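Local coordinates for protein paenibacillus xanthan lyase (Paenibacillus, PDB 6F2P) that probably cleaves the terminal mannosyl-glucuronosyl linkage in xanthan side chains by beta-elimination, leaving an unsaturated glucuronosyl end, at residues Asn55-Phe63 with Thr72-Met80; Lys98-Asp106 with Glu144-Tyr153. All blocks are in the same frame, centred on the assembly; numbering follows the deposited sequence.

Contact 1 (Asn55-Phe63 with Thr72-Met80); sequences NRLWNDAPF and TTYRHLYDM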
loop_
_atom_site.group_PDB
_atom_site.type_symbol
_atom_site.label_atom_id
_atom_site.label_comp_id
_atom_site.label_asym_id
_atom_site.label_seq_id
_atom_site.Cartn_x
_atom_site.Cartn_y
_atom_site.Cartn_z
ATOM N N ASN A 55 -37.714 2.664 -41.335
ATOM C CA ASN A 55 -38.057 2.556 -39.923
ATOM C C ASN A 55 -36.814 2.607 -39.041
ATOM O O ASN A 55 -36.909 2.577 -37.819
ATOM C CB ASN A 55 -38.822 1.261 -39.667
ATOM C CG ASN A 55 -40.218 1.296 -40.240
ATOM O OD1 ASN A 55 -40.546 0.552 -41.173
ATOM N ND2 ASN A 55 -41.057 2.171 -39.689
ATOM N N ARG A 56 -35.657 2.678 -39.694
ATOM C CA ARG A 56 -34.347 2.662 -39.058
ATOM C C ARG A 56 -33.420 3.164 -40.153
ATOM O O ARG A 56 -33.862 3.317 -41.296
ATOM C CB ARG A 56 -33.962 1.236 -38.666
ATOM C CG ARG A 56 -33.891 0.298 -39.864
ATOM C CD ARG A 56 -33.731 -1.182 -39.509
ATOM N NE ARG A 56 -34.872 -1.707 -38.762
ATOM C CZ ARG A 56 -35.190 -2.995 -38.692
ATOM N NH1 ARG A 56 -34.473 -3.902 -39.344
ATOM N NH2 ARG A 56 -36.231 -3.374 -37.966
ATOM N N LEU A 57 -32.152 3.421 -39.836
ATOM C CA LEU A 57 -31.208 3.863 -40.865
ATOM C C LEU A 57 -30.253 2.756 -41.283
ATOM O O LEU A 57 -29.684 2.793 -42.373
ATOM C CB LEU A 57 -30.418 5.090 -40.408
ATOM C CG LEU A 57 -31.236 6.328 -40.037
ATOM C CD1 LEU A 57 -30.312 7.509 -39.811
ATOM C CD2 LEU A 57 -32.290 6.661 -41.089
ATOM N N TRP A 58 -30.052 1.790 -40.393
ATOM C CA TRP A 58 -29.283 0.596 -40.708
ATOM C C TRP A 58 -29.994 -0.569 -40.057
ATOM O O TRP A 58 -30.652 -0.397 -39.034
ATOM C CB TRP A 58 -27.858 0.688 -40.175
ATOM C CG TRP A 58 -26.956 1.532 -40.999
ATOM C CD1 TRP A 58 -26.177 1.121 -42.040
ATOM C CD2 TRP A 58 -26.720 2.937 -40.850
ATOM N NE1 TRP A 58 -25.479 2.184 -42.556
ATOM C CE2 TRP A 58 -25.794 3.313 -41.843
ATOM C CE3 TRP A 58 -27.213 3.916 -39.980
ATOM C CZ2 TRP A 58 -25.343 4.630 -41.990
ATOM C CZ3 TRP A 58 -26.767 5.226 -40.127
ATOM C CH2 TRP A 58 -25.845 5.568 -41.127
ATOM N N ASN A 59 -29.871 -1.750 -40.651
ATOM C CA ASN A 59 -30.503 -2.935 -40.098
ATOM C C ASN A 59 -29.811 -3.410 -38.827
ATOM O O ASN A 59 -30.429 -4.023 -37.958
ATOM C CB ASN A 59 -30.549 -4.058 -41.136
ATOM C CG ASN A 59 -31.806 -4.011 -41.984
ATOM O OD1 ASN A 59 -32.870 -3.575 -41.522
ATOM N ND2 ASN A 59 -31.694 -4.461 -43.232
ATOM N N ASP A 60 -28.526 -3.112 -38.707
ATOM C CA ASP A 60 -27.773 -3.561 -37.549
ATOM C C ASP A 60 -28.079 -2.675 -36.346
ATOM O O ASP A 60 -27.456 -2.801 -35.287
ATOM C CB ASP A 60 -26.270 -3.596 -37.856
ATOM C CG ASP A 60 -25.640 -2.206 -37.947
ATOM O OD1 ASP A 60 -26.366 -1.188 -37.979
ATOM O OD2 ASP A 60 -24.393 -2.134 -38.004
ATOM N N ALA A 61 -29.028 -1.763 -36.532
ATOM C CA ALA A 61 -29.434 -0.856 -35.471
ATOM C C ALA A 61 -30.932 -0.632 -35.505
ATOM O O ALA A 61 -31.378 0.482 -35.774
ATOM C CB ALA A 61 -28.701 0.467 -35.599
ATOM N N PRO A 62 -31.715 -1.687 -35.227
ATOM C CA PRO A 62 -33.181 -1.579 -35.245
ATOM C C PRO A 62 -33.697 -0.791 -34.050
ATOM O O PRO A 62 -33.070 -0.813 -32.995
ATOM C CB PRO A 62 -33.639 -3.031 -35.130
ATOM C CG PRO A 62 -32.519 -3.721 -34.412
ATOM C CD PRO A 62 -31.260 -3.040 -34.860
ATOM N N PHE A 63 -34.828 -0.116 -34.204
ATOM C CA PHE A 63 -35.333 0.725 -33.130
ATOM C C PHE A 63 -36.527 0.141 -32.398
ATOM O O PHE A 63 -37.158 -0.817 -32.860
ATOM C CB PHE A 63 -35.681 2.115 -33.655
ATOM C CG PHE A 63 -34.490 2.905 -34.066
ATOM C CD1 PHE A 63 -33.521 3.246 -33.135
ATOM C CD2 PHE A 63 -34.322 3.297 -35.382
ATOM C CE1 PHE A 63 -32.405 3.962 -33.510
ATOM C CE2 PHE A 63 -33.208 4.019 -35.765
ATOM C CZ PHE A 63 -32.248 4.349 -34.828
ATOM N N THR A 72 -25.294 3.450 -32.140
ATOM C CA THR A 72 -24.787 2.773 -33.332
ATOM C C THR A 72 -25.093 3.585 -34.578
ATOM O O THR A 72 -24.221 3.789 -35.433
ATOM C CB THR A 72 -25.393 1.374 -33.485
ATOM O OG1 THR A 72 -25.295 0.685 -32.238
ATOM C CG2 THR A 72 -24.649 0.583 -34.537
ATOM N N THR A 73 -26.333 4.057 -34.667
ATOM C CA THR A 73 -26.763 4.849 -35.805
ATOM C C THR A 73 -25.902 6.098 -35.930
ATOM O O THR A 73 -25.371 6.386 -37.012
ATOM C CB THR A 73 -28.248 5.252 -35.684
ATOM O OG1 THR A 73 -29.069 4.077 -35.631
ATOM C CG2 THR A 73 -28.663 6.109 -36.860
ATOM N N TYR A 74 -25.749 6.829 -34.819
ATOM C CA TYR A 74 -24.999 8.084 -34.842
ATOM C C TYR A 74 -23.516 7.862 -35.098
ATOM O O TYR A 74 -22.863 8.702 -35.710
ATOM C CB TYR A 74 -25.198 8.890 -33.566
ATOM C CG TYR A 74 -26.485 9.677 -33.519
ATOM C CD1 TYR A 74 -26.846 10.528 -34.555
ATOM C CD2 TYR A 74 -27.343 9.572 -32.432
ATOM C CE1 TYR A 74 -28.038 11.255 -34.508
ATOM C CE2 TYR A 74 -28.525 10.289 -32.377
ATOM C CZ TYR A 74 -28.869 11.125 -33.415
ATOM O OH TYR A 74 -30.048 11.833 -33.347
ATOM N N ARG A 75 -22.974 6.737 -34.645
ATOM C CA ARG A 75 -21.580 6.440 -34.969
ATOM C C ARG A 75 -21.417 6.194 -36.468
ATOM O O ARG A 75 -20.462 6.682 -37.085
ATOM C CB ARG A 75 -21.037 5.272 -34.141
ATOM C CG ARG A 75 -20.969 5.588 -32.663
ATOM C CD ARG A 75 -20.275 4.527 -31.824
ATOM N NE ARG A 75 -20.002 5.061 -30.490
ATOM C CZ ARG A 75 -19.411 4.394 -29.504
ATOM N NH1 ARG A 75 -19.020 3.139 -29.688
ATOM N NH2 ARG A 75 -19.210 4.988 -28.329
ATOM N N HIS A 76 -22.355 5.451 -37.054
ATOM C CA HIS A 76 -22.345 5.223 -38.497
ATOM C C HIS A 76 -22.397 6.550 -39.246
ATOM O O HIS A 76 -21.564 6.794 -40.129
ATOM C CB HIS A 76 -23.499 4.323 -38.919
ATOM C CG HIS A 76 -23.372 2.918 -38.434
ATOM N ND1 HIS A 76 -22.222 2.435 -37.853
ATOM C CD2 HIS A 76 -24.251 1.886 -38.440
ATOM C CE1 HIS A 76 -22.398 1.163 -37.516
ATOM N NE2 HIS A 76 -23.622 0.813 -37.868
ATOM N N LEU A 77 -23.361 7.401 -38.882
ATOM C CA LEU A 77 -23.442 8.765 -39.418
ATOM C C LEU A 77 -22.150 9.562 -39.215
ATOM O O LEU A 77 -21.691 10.261 -40.122
ATOM C CB LEU A 77 -24.623 9.521 -38.810
ATOM C CG LEU A 77 -25.999 9.084 -39.308
ATOM C CD1 LEU A 77 -27.096 9.706 -38.469
ATOM C CD2 LEU A 77 -26.173 9.449 -40.780
ATOM N N TYR A 78 -21.549 9.442 -38.036
ATOM C CA TYR A 78 -20.286 10.116 -37.796
ATOM C C TYR A 78 -19.196 9.684 -38.777
ATOM O O TYR A 78 -18.446 10.523 -39.290
ATOM C CB TYR A 78 -19.792 9.910 -36.365
ATOM C CG TYR A 78 -18.414 10.491 -36.182
ATOM C CD1 TYR A 78 -18.226 11.866 -36.090
ATOM C CD2 TYR A 78 -17.294 9.675 -36.154
ATOM C CE1 TYR A 78 -16.959 12.407 -35.951
ATOM C CE2 TYR A 78 -16.018 10.211 -36.016
ATOM C CZ TYR A 78 -15.858 11.576 -35.914
ATOM O OH TYR A 78 -14.598 12.110 -35.767
ATOM N N ASP A 79 -19.092 8.380 -39.019
ATOM C CA ASP A 79 -18.049 7.863 -39.905
ATOM C C ASP A 79 -18.180 8.472 -41.288
ATOM O O ASP A 79 -17.184 8.841 -41.899
ATOM C CB ASP A 79 -18.091 6.333 -40.002
ATOM C CG ASP A 79 -17.595 5.652 -38.736
ATOM O OD1 ASP A 79 -16.879 6.306 -37.947
ATOM O OD2 ASP A 79 -17.911 4.460 -38.531
ATOM N N MET A 80 -19.420 8.582 -41.765
ATOM C CA MET A 80 -19.709 9.153 -43.079
ATOM C C MET A 80 -19.346 10.635 -43.098
ATOM O O MET A 80 -18.659 11.113 -44.010
ATOM C CB MET A 80 -21.187 8.947 -43.437
ATOM C CG MET A 80 -21.583 7.486 -43.565
ATOM S SD MET A 80 -23.373 7.193 -43.539
ATOM C CE MET A 80 -23.885 8.018 -45.045
HETATM O O HOH W 1 -30.906 2.452 -37.414
HETATM O O HOH W 2 -27.044 -1.384 -32.651
#
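The indole of Trp58 presents one face to helix 68-85, where His76 CB lies over the six-membered ring in a CH-pi contact, 3.5 Å from the centroid. The imidazole of His76 turns an edge, with CD2 leading, onto the five-membered ring of the same indole, the planes 75° apart in a T-shaped pair. Around the rim, near the indole plane, come the Thr73 methyl CG2, Leu77 CG and the sulfur of Met80, whose SD is 3.6 Å from Trp58 CZ2 in a Met-aromatic contact. The Phe63 ring approaches obliquely, CZ 3.3 Å from Thr73 OG1, while the carbonyl oxygen of Ala61 sits over one of its faces.

His76 NE2 donates in its ring plane to the syn lone pair of Asp60 OD2 (3.0 Å, 160°), with a weak second bond to OD1. With CG between the backbone N and the carbonyl carbon (chi1 73°), the Asp60 carboxylate is brought up to the imidazole edge; the two planes are nearly coplanar. Tyr44 of helix 28-46 stacks on His76, and its backbone carbonyl accepts a hydrogen bond from Trp58 NE1. A leucine in place of Trp58 would probably leave that carbonyl without its donor and His76 CB without a ring to lie on.

A water accepts from Leu57 N and donates to Ala61 O and Thr73 OG1, which is also hydrogen-bonded to Ser69 O, one turn earlier. The type I turn Trp58-Ala61 thus folds back on the next helix, a connection between successive helices of the alpha/alpha toroid characteristic of family 8 polysaccharide lyases.

Contact 2 (Lys98-Asp106 with Glu144-Tyr153); sequences KADIISGLD and ELTATQISNY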
loop_
_atom_site.group_PDB
_atom_site.type_symbol
_atom_site.label_atom_id
_atom_site.label_comp_id
_atom_site.label_asym_id
_atom_site.label_seq_id
_atom_site.Cartn_x
_atom_site.Cartn_y
_atom_site.Cartn_z
ATOM N N LYS A 98 -23.322 14.055 -48.374
ATOM C CA LYS A 98 -23.841 15.148 -47.553
ATOM C C LYS A 98 -25.351 15.027 -47.351
ATOM O O LYS A 98 -25.841 15.047 -46.219
ATOM C CB LYS A 98 -23.499 16.503 -48.188
ATOM C CG LYS A 98 -24.170 17.712 -47.528
ATOM C CD LYS A 98 -23.718 19.024 -48.176
ATOM C CE LYS A 98 -24.890 19.799 -48.786
ATOM N NZ LYS A 98 -25.460 20.830 -47.860
ATOM N N ALA A 99 -26.078 14.878 -48.454
ATOM C CA ALA A 99 -27.534 14.801 -48.403
ATOM C C ALA A 99 -28.001 13.616 -47.573
ATOM O O ALA A 99 -28.956 13.728 -46.808
ATOM C CB ALA A 99 -28.118 14.739 -49.808
ATOM N N ASP A 100 -27.325 12.481 -47.723
ATOM C CA ASP A 100 -27.722 11.277 -47.002
ATOM C C ASP A 100 -27.431 11.391 -45.509
ATOM O O ASP A 100 -28.222 10.935 -44.673
ATOM C CB ASP A 100 -27.073 10.035 -47.610
ATOM C CG ASP A 100 -27.813 9.543 -48.848
ATOM O OD1 ASP A 100 -29.024 9.831 -48.957
ATOM O OD2 ASP A 100 -27.187 8.879 -49.705
ATOM N N ILE A 101 -26.306 12.022 -45.182
ATOM C CA ILE A 101 -25.979 12.297 -43.798
ATOM C C ILE A 101 -27.054 13.166 -43.165
ATOM O O ILE A 101 -27.604 12.825 -42.114
ATOM C CB ILE A 101 -24.631 12.995 -43.670
ATOM C CG1 ILE A 101 -23.518 12.052 -44.116
ATOM C CG2 ILE A 101 -24.395 13.407 -42.241
ATOM C CD1 ILE A 101 -22.195 12.723 -44.261
ATOM N N ILE A 102 -27.377 14.272 -43.823
ATOM C CA ILE A 102 -28.287 15.253 -43.238
ATOM C C ILE A 102 -29.709 14.722 -43.104
ATOM O O ILE A 102 -30.384 14.967 -42.091
ATOM C CB ILE A 102 -28.274 16.568 -44.020
ATOM C CG1 ILE A 102 -26.865 17.167 -43.986
ATOM C CG2 ILE A 102 -29.308 17.529 -43.453
ATOM C CD1 ILE A 102 -26.780 18.593 -44.454
ATOM N N SER A 103 -30.154 13.983 -44.119
ATOM C CA SER A 103 -31.470 13.354 -44.088
ATOM C C SER A 103 -31.529 12.362 -42.931
ATOM O O SER A 103 -32.536 12.276 -42.221
ATOM C CB SER A 103 -31.749 12.644 -45.404
ATOM O OG SER A 103 -32.885 11.798 -45.291
ATOM N N GLY A 104 -30.439 11.618 -42.746
ATOM C CA GLY A 104 -30.308 10.736 -41.603
ATOM C C GLY A 104 -30.513 11.481 -40.294
ATOM O O GLY A 104 -31.271 11.034 -39.432
ATOM N N LEU A 105 -29.853 12.627 -40.146
ATOM C CA LEU A 105 -29.967 13.410 -38.912
ATOM C C LEU A 105 -31.398 13.896 -38.690
ATOM O O LEU A 105 -31.929 13.834 -37.580
ATOM C CB LEU A 105 -29.002 14.597 -38.923
ATOM C CG LEU A 105 -27.502 14.292 -38.923
ATOM C CD1 LEU A 105 -26.717 15.574 -39.156
ATOM C CD2 LEU A 105 -27.082 13.624 -37.610
ATOM N N ASP A 106 -32.025 14.364 -39.760
ATOM C CA ASP A 106 -33.374 14.887 -39.650
ATOM C C ASP A 106 -34.376 13.782 -39.408
ATOM O O ASP A 106 -35.385 13.980 -38.726
ATOM C CB ASP A 106 -33.716 15.700 -40.883
ATOM C CG ASP A 106 -33.048 17.058 -40.861
ATOM O OD1 ASP A 106 -32.956 17.635 -39.751
ATOM O OD2 ASP A 106 -32.611 17.537 -41.933
ATOM N N GLU A 144 -22.694 23.158 -43.064
ATOM C CA GLU A 144 -23.611 22.616 -44.052
ATOM C C GLU A 144 -25.013 22.503 -43.489
ATOM O O GLU A 144 -25.914 21.995 -44.155
ATOM C CB GLU A 144 -23.136 21.239 -44.508
ATOM C CG GLU A 144 -21.705 21.227 -45.015
ATOM C CD GLU A 144 -21.572 21.877 -46.375
ATOM O OE1 GLU A 144 -22.601 22.039 -47.073
ATOM O OE2 GLU A 144 -20.432 22.224 -46.749
ATOM N N LEU A 145 -25.194 22.969 -42.256
ATOM C CA LEU A 145 -26.472 22.838 -41.564
ATOM C C LEU A 145 -27.186 24.176 -41.422
ATOM O O LEU A 145 -26.550 25.219 -41.384
ATOM C CB LEU A 145 -26.251 22.230 -40.181
ATOM C CG LEU A 145 -25.658 20.820 -40.140
ATOM C CD1 LEU A 145 -25.316 20.446 -38.706
ATOM C CD2 LEU A 145 -26.634 19.812 -40.716
ATOM N N THR A 146 -28.510 24.149 -41.338
ATOM C CA THR A 146 -29.255 25.359 -41.028
ATOM C C THR A 146 -29.233 25.605 -39.524
ATOM O O THR A 146 -28.881 24.720 -38.742
ATOM C CB THR A 146 -30.718 25.242 -41.447
ATOM O OG1 THR A 146 -31.395 24.345 -40.550
ATOM C CG2 THR A 146 -30.824 24.743 -42.882
ATOM N N ALA A 147 -29.621 26.809 -39.121
ATOM C CA ALA A 147 -29.706 27.140 -37.707
ATOM C C ALA A 147 -30.783 26.291 -37.077
ATOM O O ALA A 147 -30.684 25.900 -35.915
ATOM C CB ALA A 147 -30.032 28.604 -37.528
ATOM N N THR A 148 -31.816 26.002 -37.860
ATOM C CA THR A 148 -32.957 25.269 -37.345
ATOM C C THR A 148 -32.558 23.818 -37.089
ATOM O O THR A 148 -32.955 23.218 -36.087
ATOM C CB THR A 148 -34.149 25.378 -38.307
ATOM O OG1 THR A 148 -34.449 26.763 -38.515
ATOM C CG2 THR A 148 -35.375 24.686 -37.743
ATOM N N GLN A 149 -31.749 23.266 -37.987
ATOM C CA GLN A 149 -31.225 21.918 -37.801
ATOM C C GLN A 149 -30.323 21.833 -36.563
ATOM O O GLN A 149 -30.468 20.933 -35.729
ATOM C CB GLN A 149 -30.474 21.461 -39.053
ATOM C CG GLN A 149 -31.384 21.169 -40.233
ATOM C CD GLN A 149 -30.617 20.943 -41.521
ATOM O OE1 GLN A 149 -29.628 21.629 -41.802
ATOM N NE2 GLN A 149 -31.064 19.970 -42.309
ATOM N N ILE A 150 -29.398 22.778 -36.444
ATOM C CA ILE A 150 -28.485 22.808 -35.310
ATOM C C ILE A 150 -29.247 22.970 -33.993
ATOM O O ILE A 150 -28.952 22.299 -32.997
ATOM C CB ILE A 150 -27.442 23.920 -35.473
ATOM C CG1 ILE A 150 -26.500 23.571 -36.626
ATOM C CG2 ILE A 150 -26.656 24.109 -34.185
ATOM C CD1 ILE A 150 -25.606 24.714 -37.062
ATOM N N SER A 151 -30.242 23.848 -34.006
ATOM C CA SER A 151 -31.116 24.038 -32.860
ATOM C C SER A 151 -31.812 22.743 -32.436
ATOM O O SER A 151 -31.822 22.395 -31.256
ATOM C CB SER A 151 -32.167 25.093 -33.174
ATOM O OG SER A 151 -33.377 24.783 -32.509
ATOM N N ASN A 152 -32.401 22.042 -33.403
ATOM C CA ASN A 152 -33.100 20.787 -33.135
ATOM C C ASN A 152 -32.189 19.734 -32.524
ATOM O O ASN A 152 -32.521 19.143 -31.493
ATOM C CB ASN A 152 -33.736 20.220 -34.412
ATOM C CG ASN A 152 -34.978 20.986 -34.848
ATOM O OD1 ASN A 152 -35.725 21.515 -34.028
ATOM N ND2 ASN A 152 -35.203 21.035 -36.150
ATOM N N TYR A 153 -31.047 19.497 -33.167
ATOM C CA TYR A 153 -30.119 18.479 -32.697
ATOM C C TYR A 153 -29.632 18.811 -31.280
ATOM O O TYR A 153 -29.524 17.920 -30.434
ATOM C CB TYR A 153 -28.925 18.332 -33.642
ATOM C CG TYR A 153 -29.272 18.201 -35.111
ATOM C CD1 TYR A 153 -30.513 17.717 -35.525
ATOM C CD2 TYR A 153 -28.346 18.549 -36.093
ATOM C CE1 TYR A 153 -30.826 17.598 -36.877
ATOM C CE2 TYR A 153 -28.648 18.428 -37.445
ATOM C CZ TYR A 153 -29.890 17.955 -37.826
ATOM O OH TYR A 153 -30.200 17.837 -39.160
#
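Lys98 and Glu144 supply the charged part of the contact, a salt bridge in which NZ lies 3.2 Å from Glu144 OE1, on the anti side of the carboxylate. The lysine leaves its helix with CG anti to the backbone N (chi1 171°), then bends near its end, and the two side chains cross at about a right angle. Tyr84 of helix 68-85 touches both.

The hydrogen bonds gather at the other end, on Asp106, each of whose carboxylate oxygens has its own donor. Gln149 NE2 reaches the syn lone pair of OD2 at 2.9 Å, and the hydroxyl of Tyr153 donates to OD1 at 2.8 Å, coming from well above the carboxylate plane (59° out of it). Two donors probably stabilise the charge on this partly exposed group. The Gln149 amide is held at its other atom as well: OE1 accepts from Thr146 N at 2.8 Å, a bond that probably sets how the amide is turned, with NE2 left facing Asp106. Thr146 OG1 in turn accepts from the backbone N of Gln149, capping the helix.

Apolar contacts run alongside the polar ones. Ile102 sends CD1 alongside Leu145, 3.9 Å from its CD2, and lays CG2 near the Gln149 amide. Further along, Leu105 CB lies 3.6 Å from Tyr153 CZ, obliquely to the ring, and Leu105 CD1 is near Tyr153 CE2. Val138 of helix 123-141 also touches the tyrosine.

The axes of the two helical segments approach to 11.5 Å and are inclined at 48°, a spacing spanned by long side chains such as Gln149 and Tyr153. Thr146 and Gln149 form the capping box that starts helix 147-160, so the Gln149 side chain joins the N-terminal cap of one helix to the flank of another within the helical domain.

In the fold
Contacts 1 and 2 lie about 15 Å apart (centres) in the N-terminal helical domain, and are joined by helices 68-85 and 95-111, which follow each other in the chain. The joint is made by packing: Leu77 CD1 meets Leu105 CD2 at 4.0 Å, and Leu57 CD1 lies 3.7 Å from Gly104 O. Contact 1 is largely buried and ties a loop to the helix just after it, through aromatic packing with one histidine-carboxylate bond, from a buried His76 to an exposed Asp60. Contact 2 is only partly buried, joins helices distant in sequence, and relies more on charged and amide groups, with apolar contacts beside the polar ones.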